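Local coordinates for ABC transporter substrate-binding protein (Rhizobium radiobacter, PDB 6TFX) that binds the opine mannopinic acid as a solute-binding protein and probably hands it to an ABC transporter for import, at residues A[81-86]-A[150-155]; A[72-77]-A[188-193]; A[208-213]-A[220-225]. One frame throughout, in Å; residues are numbered along the deposited sequence.

Overall arrangement
From the N terminus the chain first reaches 72-77, at the end of strand 68-73, and then 81-86, in the loop that leads to helix 88-98. Helix 150-156 returns to 81-86 and closes contact 1; later the loop 188-193 returns to 72-77 and closes contact 2, so contact 1 is nested inside contact 2. The two touch, with a probable hydrogen bond from Val-86 N to Val-77 O. Together they tie the chain leaving inner strand 68-73 of the four-stranded antiparallel sheet to a helix and to a loop of the large mixed sheet. Contact 3 follows in series, a short local closure that packs helix 207-215 on strand 221-223 of that mixed sheet.

Contact 1: residues A[81-86]-A[150-155]; sequences GGYGNV and KKAFKE
Tyr-83 lays its ring against the first turn of helix 150-156, where one ring face receives the methyl group of Ala-152 and Lys-151 comes to it obliquely. The side chain leaves the loop toward the helix, and with CG anti to the carbonyl carbon (chi1 -80°) the ring extends along the helix surface. From CB the chain leads to CD1, which lies 4.4 Å from Lys-151 CB. Contact tightens at CE1, which is 3.7 Å from Ala-152 CB, and continues at CZ, 3.8 Å from the same methyl carbon. Beyond the ring, OH still lies 4.0 Å from Ala-152 CB. CE2, across the ring, is the more distant at 4.2 Å from Ala-152 CB, so the methyl sits over the face but is displaced toward the CE1-CZ rim. Its distance of 4.0 Å from the ring centroid, 21° off the normal, makes this a CH-pi contact. The phenol OH is not left to apolar neighbours alone: it has a weak hydrogen bond to Arg-156 NH2, at the end of the same helix.

Lys-151 follows a different course. Its chain bends at chi3 (-64°), bringing CE to 4.2 Å from Tyr-83 O, a loose contact with the loop backbone.

Within the fold, the contact is partly buried packing away from the ligand and metal sites. The tyrosine also touches Val-165 in a loop, helix 88-98 packs through Phe-93 on Lys-150, Phe-153 and Lys-154, and Val-86 pairs its backbone with Val-77, so that loop 81-86 joins the chain after strand 68-73 to helix 150-156.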
loop_
_atom_site.group_PDB
_atom_site.type_symbol
_atom_site.label_atom_id
_atom_site.label_comp_id
_atom_site.label_asym_id
_atom_site.label_seq_id
_atom_site.Cartn_x
_atom_site.Cartn_y
_atom_site.Cartn_z
ATOM N N GLY A 81 24.089 6.328 -10.925
ATOM C CA GLY A 81 25.329 6.590 -10.203
ATOM C C GLY A 81 26.594 5.892 -10.665
ATOM O O GLY A 81 27.605 5.965 -9.963
ATOM N N GLY A 82 26.582 5.264 -11.831
ATOM C CA GLY A 82 27.788 4.621 -12.375
ATOM C C GLY A 82 28.022 3.181 -11.944
ATOM O O GLY A 82 29.114 2.646 -12.169
ATOM N N TYR A 83 26.990 2.510 -11.384
ATOM C CA TYR A 83 27.131 1.103 -10.970
ATOM C C TYR A 83 27.176 0.125 -12.155
ATOM O O TYR A 83 27.388 -1.062 -11.937
ATOM C CB TYR A 83 26.061 0.714 -9.947
ATOM C CG TYR A 83 26.429 1.191 -8.564
ATOM C CD1 TYR A 83 27.224 0.413 -7.727
ATOM C CD2 TYR A 83 25.991 2.425 -8.089
ATOM C CE1 TYR A 83 27.579 0.854 -6.454
ATOM C CE2 TYR A 83 26.338 2.875 -6.816
ATOM C CZ TYR A 83 27.151 2.093 -6.010
ATOM O OH TYR A 83 27.459 2.500 -4.729
ATOM N N GLY A 84 27.015 0.636 -13.375
ATOM C CA GLY A 84 27.126 -0.142 -14.607
ATOM C C GLY A 84 25.861 -0.839 -15.058
ATOM O O GLY A 84 24.754 -0.454 -14.672
ATOM N N ASN A 85 26.027 -1.861 -15.909
ATOM C CA ASN A 85 24.903 -2.606 -16.484
ATOM C C ASN A 85 24.171 -3.451 -15.452
ATOM O O ASN A 85 24.796 -4.061 -14.593
ATOM C CB ASN A 85 25.386 -3.525 -17.619
ATOM C CG ASN A 85 25.810 -2.813 -18.880
ATOM O OD1 ASN A 85 25.323 -1.733 -19.206
ATOM N ND2 ASN A 85 26.710 -3.422 -19.635
ATOM N N VAL A 86 22.852 -3.495 -15.548
ATOM C CA VAL A 86 22.043 -4.362 -14.683
ATOM C C VAL A 86 22.226 -5.795 -15.215
ATOM O O VAL A 86 22.042 -6.039 -16.418
ATOM C CB VAL A 86 20.555 -3.947 -14.743
ATOM C CG1 VAL A 86 19.714 -4.850 -13.838
ATOM C CG2 VAL A 86 20.391 -2.485 -14.348
ATOM N N LYS A 150 23.283 -5.455 -6.466
ATOM C CA LYS A 150 24.013 -6.302 -5.531
ATOM C C LYS A 150 25.180 -5.526 -4.910
ATOM O O LYS A 150 25.295 -5.485 -3.686
ATOM C CB LYS A 150 24.538 -7.539 -6.285
ATOM C CG LYS A 150 25.159 -8.621 -5.407
ATOM C CD LYS A 150 25.588 -9.769 -6.310
ATOM C CE LYS A 150 26.070 -10.993 -5.578
ATOM N NZ LYS A 150 26.399 -12.085 -6.542
ATOM N N LYS A 151 26.028 -4.896 -5.744
ATOM C CA LYS A 151 27.213 -4.167 -5.230
ATOM C C LYS A 151 26.866 -2.995 -4.335
ATOM O O LYS A 151 27.529 -2.796 -3.304
ATOM C CB LYS A 151 28.095 -3.657 -6.367
ATOM C CG LYS A 151 28.731 -4.721 -7.254
ATOM C CD LYS A 151 29.938 -4.165 -8.042
ATOM C CE LYS A 151 29.678 -3.065 -9.061
ATOM N NZ LYS A 151 30.746 -3.008 -10.090
ATOM N N ALA A 152 25.835 -2.224 -4.703
ATOM C CA ALA A 152 25.444 -1.060 -3.909
ATOM C C ALA A 152 24.869 -1.463 -2.565
ATOM O O ALA A 152 25.233 -0.878 -1.539
ATOM C CB ALA A 152 24.460 -0.206 -4.677
ATOM N N PHE A 153 23.982 -2.458 -2.561
ATOM C CA PHE A 153 23.399 -2.879 -1.293
ATOM C C PHE A 153 24.449 -3.529 -0.395
ATOM O O PHE A 153 24.509 -3.208 0.806
ATOM C CB PHE A 153 22.193 -3.823 -1.495
ATOM C CG PHE A 153 21.479 -3.987 -0.169
ATOM C CD1 PHE A 153 20.560 -3.033 0.268
ATOM C CD2 PHE A 153 21.789 -5.047 0.681
ATOM C CE1 PHE A 153 19.972 -3.132 1.532
ATOM C CE2 PHE A 153 21.189 -5.154 1.942
ATOM C CZ PHE A 153 20.303 -4.186 2.365
ATOM N N LYS A 154 25.298 -4.423 -0.973
ATOM C CA LYS A 154 26.337 -5.117 -0.180
ATOM C C LYS A 154 27.247 -4.160 0.546
ATOM O O LYS A 154 27.641 -4.447 1.673
ATOM C CB LYS A 154 27.156 -6.079 -1.056
ATOM C CG LYS A 154 26.455 -7.431 -1.222
ATOM C CD LYS A 154 27.312 -8.446 -1.982
ATOM C CE LYS A 154 26.887 -9.876 -1.710
ATOM N NZ LYS A 154 25.544 -10.187 -2.255
ATOM N N GLU A 155 27.592 -3.024 -0.095
ATOM C CA GLU A 155 28.450 -2.027 0.527
ATOM C C GLU A 155 27.685 -1.113 1.458
ATOM O O GLU A 155 28.073 -0.990 2.620
ATOM C CB GLU A 155 29.201 -1.176 -0.522
ATOM C CG GLU A 155 30.084 -0.070 0.069
ATOM C CD GLU A 155 31.045 -0.460 1.180
ATOM O OE1 GLU A 155 31.696 -1.524 1.052
ATOM O OE2 GLU A 155 31.146 0.296 2.179
#

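Contact 2: residues A[72-77]-A[188-193]; sequences KLRPDV and EYFRGK
Phe-190, in a type I beta turn from Tyr-189 to Gly-192, packs against Arg-74 and Val-77, joining the loop before strand 198-203 to the chain leaving strand 68-73. Ahead of the turn, Glu-188 takes part through its backbone: a water donates to Glu-188 O at 2.7 Å and to Asp-76 O at 3.2 Å, bridging the two loops. Tyr-189 directs its CB away from the partner, and its OH accepts a bent hydrogen bond from Arg-191 NE (3.2 Å, N-H...O angle 136°), lying in the guanidinium plane.

Phe-190 carries the contact. Its CG stands between backbone N and carbonyl carbon (chi1 74°), which sends the ring between its neighbours. Val-77 CG2 covers one face and Arg-191 CG the other, while Val-77 CG1 reaches CD1 of Phe-190 at 3.8 Å. Arg-74 crosses at about a right angle and approaches the ring obliquely, its NE 3.4 Å from Phe-190 CE2, with the guanidinium tilted 26° to the ring.

Arg-191 then brings its NH2 to within 4.5 Å of Arg-74 NH2. Asp-55 serves both: its OD1 forms a salt bridge with Arg-191 NH2, and its backbone O accepts from Arg-74 NE; the carboxylate probably offsets part of the like charge. The turn closes at Gly-192, whose N donates to Tyr-189 O at 3.0 Å.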
loop_
_atom_site.group_PDB
_atom_site.type_symbol
_atom_site.label_atom_id
_atom_site.label_comp_id
_atom_site.label_asym_id
_atom_site.label_seq_id
_atom_site.Cartn_x
_atom_site.Cartn_y
_atom_site.Cartn_z
ATOM N N LYS A 72 14.490 -12.917 -20.245
ATOM C CA LYS A 72 15.621 -12.417 -21.019
ATOM C C LYS A 72 15.734 -10.933 -20.731
ATOM O O LYS A 72 14.791 -10.174 -20.968
ATOM C CB LYS A 72 15.455 -12.699 -22.525
ATOM C CG LYS A 72 15.576 -14.188 -22.875
ATOM C CD LYS A 72 17.025 -14.676 -22.863
ATOM C CE LYS A 72 17.152 -16.162 -23.095
ATOM N NZ LYS A 72 18.577 -16.588 -23.078
ATOM N N LEU A 73 16.859 -10.534 -20.164
ATOM C CA LEU A 73 17.035 -9.147 -19.770
ATOM C C LEU A 73 17.448 -8.278 -20.912
ATOM O O LEU A 73 18.183 -8.702 -21.808
ATOM C CB LEU A 73 18.066 -8.996 -18.631
ATOM C CG LEU A 73 17.861 -9.890 -17.399
ATOM C CD1 LEU A 73 18.796 -9.476 -16.306
ATOM C CD2 LEU A 73 16.424 -9.832 -16.900
ATOM N N ARG A 74 17.009 -7.029 -20.849
ATOM C CA ARG A 74 17.435 -6.036 -21.805
ATOM C C ARG A 74 18.942 -5.811 -21.627
ATOM O O ARG A 74 19.403 -5.678 -20.478
ATOM C CB ARG A 74 16.728 -4.731 -21.507
ATOM C CG ARG A 74 15.744 -4.367 -22.522
ATOM C CD ARG A 74 15.170 -3.047 -22.107
ATOM N NE ARG A 74 13.779 -3.200 -21.706
ATOM C CZ ARG A 74 12.757 -3.218 -22.556
ATOM N NH1 ARG A 74 12.971 -3.129 -23.869
ATOM N NH2 ARG A 74 11.515 -3.322 -22.106
ATOM N N PRO A 75 19.826 -5.782 -22.668
ATOM C CA PRO A 75 21.315 -5.791 -22.434
ATOM C C PRO A 75 22.100 -4.659 -21.659
ATOM O O PRO A 75 22.974 -4.989 -20.856
ATOM C CB PRO A 75 21.889 -5.851 -23.863
ATOM C CG PRO A 75 20.743 -5.492 -24.782
ATOM C CD PRO A 75 19.521 -6.011 -24.093
ATOM N N ASP A 76 21.924 -3.387 -22.038
ATOM C CA ASP A 76 22.436 -2.070 -21.686
ATOM C C ASP A 76 21.509 -1.205 -20.818
ATOM O O ASP A 76 21.469 0.013 -21.012
ATOM C CB ASP A 76 22.825 -1.315 -22.990
ATOM C CG ASP A 76 23.810 -2.066 -23.883
ATOM O OD1 ASP A 76 24.825 -2.590 -23.348
ATOM O OD2 ASP A 76 23.569 -2.126 -25.118
ATOM N N VAL A 77 20.808 -1.808 -19.827
ATOM C CA VAL A 77 20.036 -1.031 -18.854
ATOM C C VAL A 77 21.090 -0.671 -17.825
ATOM O O VAL A 77 21.775 -1.563 -17.320
ATOM C CB VAL A 77 18.865 -1.789 -18.191
ATOM C CG1 VAL A 77 18.238 -0.959 -17.068
ATOM C CG2 VAL A 77 17.808 -2.172 -19.222
ATOM N N GLU A 188 20.673 8.429 -18.252
ATOM C CA GLU A 188 20.908 7.186 -18.974
ATOM C C GLU A 188 19.713 6.250 -18.895
ATOM O O GLU A 188 19.844 5.106 -19.322
ATOM C CB GLU A 188 22.158 6.462 -18.436
ATOM C CG GLU A 188 23.459 7.218 -18.665
ATOM C CD GLU A 188 24.698 6.354 -18.529
ATOM O OE1 GLU A 188 24.899 5.762 -17.443
ATOM O OE2 GLU A 188 25.468 6.268 -19.512
ATOM N N TYR A 189 18.532 6.739 -18.415
ATOM C CA TYR A 189 17.351 5.874 -18.308
ATOM C C TYR A 189 17.114 5.172 -19.646
ATOM O O TYR A 189 17.157 5.818 -20.691
ATOM C CB TYR A 189 16.119 6.659 -17.841
ATOM C CG TYR A 189 14.931 5.754 -17.626
ATOM C CD1 TYR A 189 14.995 4.680 -16.735
ATOM C CD2 TYR A 189 13.743 5.953 -18.324
ATOM C CE1 TYR A 189 13.904 3.838 -16.532
ATOM C CE2 TYR A 189 12.650 5.105 -18.140
ATOM C CZ TYR A 189 12.734 4.055 -17.237
ATOM O OH TYR A 189 11.668 3.208 -17.096
ATOM N N PHE A 190 16.946 3.843 -19.620
ATOM C CA PHE A 190 16.880 3.042 -20.834
ATOM C C PHE A 190 15.746 3.405 -21.819
ATOM O O PHE A 190 15.886 3.117 -23.007
ATOM C CB PHE A 190 16.865 1.556 -20.512
ATOM C CG PHE A 190 15.582 1.008 -19.952
ATOM C CD1 PHE A 190 15.345 1.017 -18.585
ATOM C CD2 PHE A 190 14.647 0.400 -20.780
ATOM C CE1 PHE A 190 14.177 0.452 -18.057
ATOM C CE2 PHE A 190 13.478 -0.160 -20.248
ATOM C CZ PHE A 190 13.254 -0.128 -18.898
ATOM N N ARG A 191 14.647 4.042 -21.349
ATOM C CA ARG A 191 13.536 4.403 -22.258
ATOM C C ARG A 191 13.732 5.795 -22.826
ATOM O O ARG A 191 12.925 6.241 -23.641
ATOM C CB ARG A 191 12.176 4.332 -21.548
ATOM C CG ARG A 191 11.844 2.974 -20.960
ATOM C CD ARG A 191 10.457 2.972 -20.326
ATOM N NE ARG A 191 10.214 1.752 -19.551
ATOM C CZ ARG A 191 9.680 0.640 -20.051
ATOM N NH1 ARG A 191 9.293 0.593 -21.327
ATOM N NH2 ARG A 191 9.510 -0.421 -19.281
ATOM N N GLY A 192 14.793 6.466 -22.389
ATOM C CA GLY A 192 15.112 7.823 -22.814
ATOM C C GLY A 192 15.214 8.749 -21.622
ATOM O O GLY A 192 14.597 8.509 -20.573
ATOM N N LYS A 193 15.995 9.809 -21.774
ATOM C CA LYS A 193 16.191 10.773 -20.698
ATOM C C LYS A 193 14.847 11.470 -20.341
ATOM O O LYS A 193 14.147 11.960 -21.239
ATOM C CB LYS A 193 17.233 11.833 -21.121
ATOM C CG LYS A 193 17.610 12.800 -20.000
ATOM C CD LYS A 193 18.544 13.907 -20.477
ATOM C CE LYS A 193 19.096 14.681 -19.303
ATOM N NZ LYS A 193 20.125 15.667 -19.720
HETATM O O HOH W 1 20.134 2.466 -19.500
#

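Contact 3: residues A[208-213]-A[220-225]; sequences AARDLA and DVEQGN
The guanidinium of Arg-210 meets the strand by its edge, with Gln-223 O and a water both near its plane. It belongs to a beta-alpha-beta crossover: strand 198-203, helix 207-215 and strand 221-223, with strand 5-10 between the two parallel strands. Helix and final strand run nearly antiparallel (162°), their axes 8.8 Å apart at closest approach.

Arg-210 NH1 donates to Gln-223 O at 2.9 Å in a nearly straight bond (163°), although it sits well above the carbonyl plane. The water accepts from the same NH1 and donates to Gly-224 O, while NE is held by Leu-204 O. The bend at chi3 turns the guanidinium along the strand. Arg-210 CG lies 3.4 Å from Glu-222 OE2.

The carboxylates of Asp-211 and Glu-222 stand almost perpendicular (83°). Trp-230 NE1 donates to Asp-211 OD1, yet such closeness of two acids would be expected to raise the pKa of one of them. Gln-223, fixed through OE1 by Ala-11 N, ends about 6 Å from the bound opine. Asp-211 OD1 lies 3.0 Å from Glu-222 OE2 and 3.1 Å from Glu-222 OE1, almost evenly between them.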
loop_
_atom_site.group_PDB
_atom_site.type_symbol
_atom_site.label_atom_id
_atom_site.label_comp_id
_atom_site.label_asym_id
_atom_site.label_seq_id
_atom_site.Cartn_x
_atom_site.Cartn_y
_atom_site.Cartn_z
ATOM N N ALA A 208 -3.161 22.687 5.896
ATOM C CA ALA A 208 -3.287 24.136 5.643
ATOM C C ALA A 208 -2.033 24.692 4.947
ATOM O O ALA A 208 -2.162 25.435 3.972
ATOM C CB ALA A 208 -3.561 24.887 6.941
ATOM N N ALA A 209 -0.825 24.299 5.411
ATOM C CA ALA A 209 0.446 24.746 4.797
ATOM C C ALA A 209 0.588 24.183 3.373
ATOM O O ALA A 209 1.033 24.895 2.468
ATOM C CB ALA A 209 1.626 24.308 5.658
ATOM N N ARG A 210 0.195 22.897 3.174
ATOM C CA ARG A 210 0.261 22.289 1.839
ATOM C C ARG A 210 -0.655 23.030 0.850
ATOM O O ARG A 210 -0.218 23.371 -0.251
ATOM C CB ARG A 210 -0.102 20.796 1.914
ATOM C CG ARG A 210 0.297 19.984 0.669
ATOM C CD ARG A 210 -0.175 18.519 0.737
ATOM N NE ARG A 210 -0.122 18.007 2.102
ATOM C CZ ARG A 210 -1.092 17.357 2.730
ATOM N NH1 ARG A 210 -2.201 17.008 2.083
ATOM N NH2 ARG A 210 -0.938 16.993 3.993
ATOM N N ASP A 211 -1.926 23.280 1.249
ATOM C CA ASP A 211 -2.904 23.997 0.409
ATOM C C ASP A 211 -2.397 25.415 0.074
ATOM O O ASP A 211 -2.467 25.823 -1.083
ATOM C CB ASP A 211 -4.284 24.066 1.117
ATOM C CG ASP A 211 -5.107 22.772 1.082
ATOM O OD1 ASP A 211 -4.796 21.881 0.247
ATOM O OD2 ASP A 211 -6.076 22.658 1.878
ATOM N N LEU A 212 -1.805 26.111 1.061
ATOM C CA LEU A 212 -1.272 27.460 0.870
ATOM C C LEU A 212 -0.138 27.447 -0.155
ATOM O O LEU A 212 -0.125 28.296 -1.054
ATOM C CB LEU A 212 -0.829 28.081 2.206
ATOM C CG LEU A 212 -0.396 29.568 2.184
ATOM C CD1 LEU A 212 -1.559 30.500 1.799
ATOM C CD2 LEU A 212 0.150 29.988 3.548
ATOM N N ALA A 213 0.784 26.463 -0.048
ATOM C CA ALA A 213 1.896 26.321 -0.999
ATOM C C ALA A 213 1.385 26.028 -2.419
ATOM O O ALA A 213 1.921 26.561 -3.380
ATOM C CB ALA A 213 2.856 25.246 -0.536
ATOM N N ASP A 220 3.448 22.272 -7.997
ATOM C CA ASP A 220 2.752 21.902 -9.221
ATOM C C ASP A 220 1.743 20.786 -8.920
ATOM O O ASP A 220 0.780 20.591 -9.668
ATOM C CB ASP A 220 3.761 21.419 -10.257
ATOM C CG ASP A 220 4.805 22.483 -10.546
ATOM O OD1 ASP A 220 4.424 23.563 -11.063
ATOM O OD2 ASP A 220 6.007 22.242 -10.235
ATOM N N VAL A 221 2.007 20.018 -7.859
ATOM C CA VAL A 221 1.161 18.891 -7.442
ATOM C C VAL A 221 1.047 18.915 -5.938
ATOM O O VAL A 221 2.044 19.131 -5.252
ATOM C CB VAL A 221 1.794 17.532 -7.880
ATOM C CG1 VAL A 221 1.000 16.324 -7.353
ATOM C CG2 VAL A 221 1.940 17.449 -9.384
ATOM N N GLU A 222 -0.145 18.606 -5.414
ATOM C CA GLU A 222 -0.293 18.465 -3.972
ATOM C C GLU A 222 -1.205 17.309 -3.636
ATOM O O GLU A 222 -2.211 17.082 -4.324
ATOM C CB GLU A 222 -0.757 19.752 -3.282
ATOM C CG GLU A 222 -2.228 20.080 -3.486
ATOM C CD GLU A 222 -2.917 20.852 -2.376
ATOM O OE1 GLU A 222 -3.946 21.496 -2.673
ATOM O OE2 GLU A 222 -2.448 20.812 -1.218
ATOM N N GLN A 223 -0.835 16.558 -2.611
ATOM C CA GLN A 223 -1.701 15.489 -2.125
ATOM C C GLN A 223 -2.918 16.143 -1.474
ATOM O O GLN A 223 -2.798 17.166 -0.774
ATOM C CB GLN A 223 -0.959 14.629 -1.103
ATOM C CG GLN A 223 -1.761 13.404 -0.651
ATOM C CD GLN A 223 -0.933 12.430 0.130
ATOM O OE1 GLN A 223 0.275 12.622 0.353
ATOM N NE2 GLN A 223 -1.569 11.321 0.551
ATOM N N GLY A 224 -4.073 15.550 -1.705
ATOM C CA GLY A 224 -5.302 16.052 -1.133
ATOM C C GLY A 224 -5.684 15.241 0.074
ATOM O O GLY A 224 -4.826 14.659 0.744
ATOM N N ASN A 225 -6.978 15.198 0.361
ATOM C CA ASN A 225 -7.469 14.345 1.435
ATOM C C ASN A 225 -8.797 13.719 0.982
ATOM O O ASN A 225 -9.163 13.821 -0.202
ATOM C CB ASN A 225 -7.573 15.101 2.764
ATOM C CG ASN A 225 -8.629 16.171 2.792
ATOM O OD1 ASN A 225 -9.542 16.215 1.951
ATOM N ND2 ASN A 225 -8.553 17.038 3.802
HETATM O O HOH W 2 -3.867 14.891 3.741
#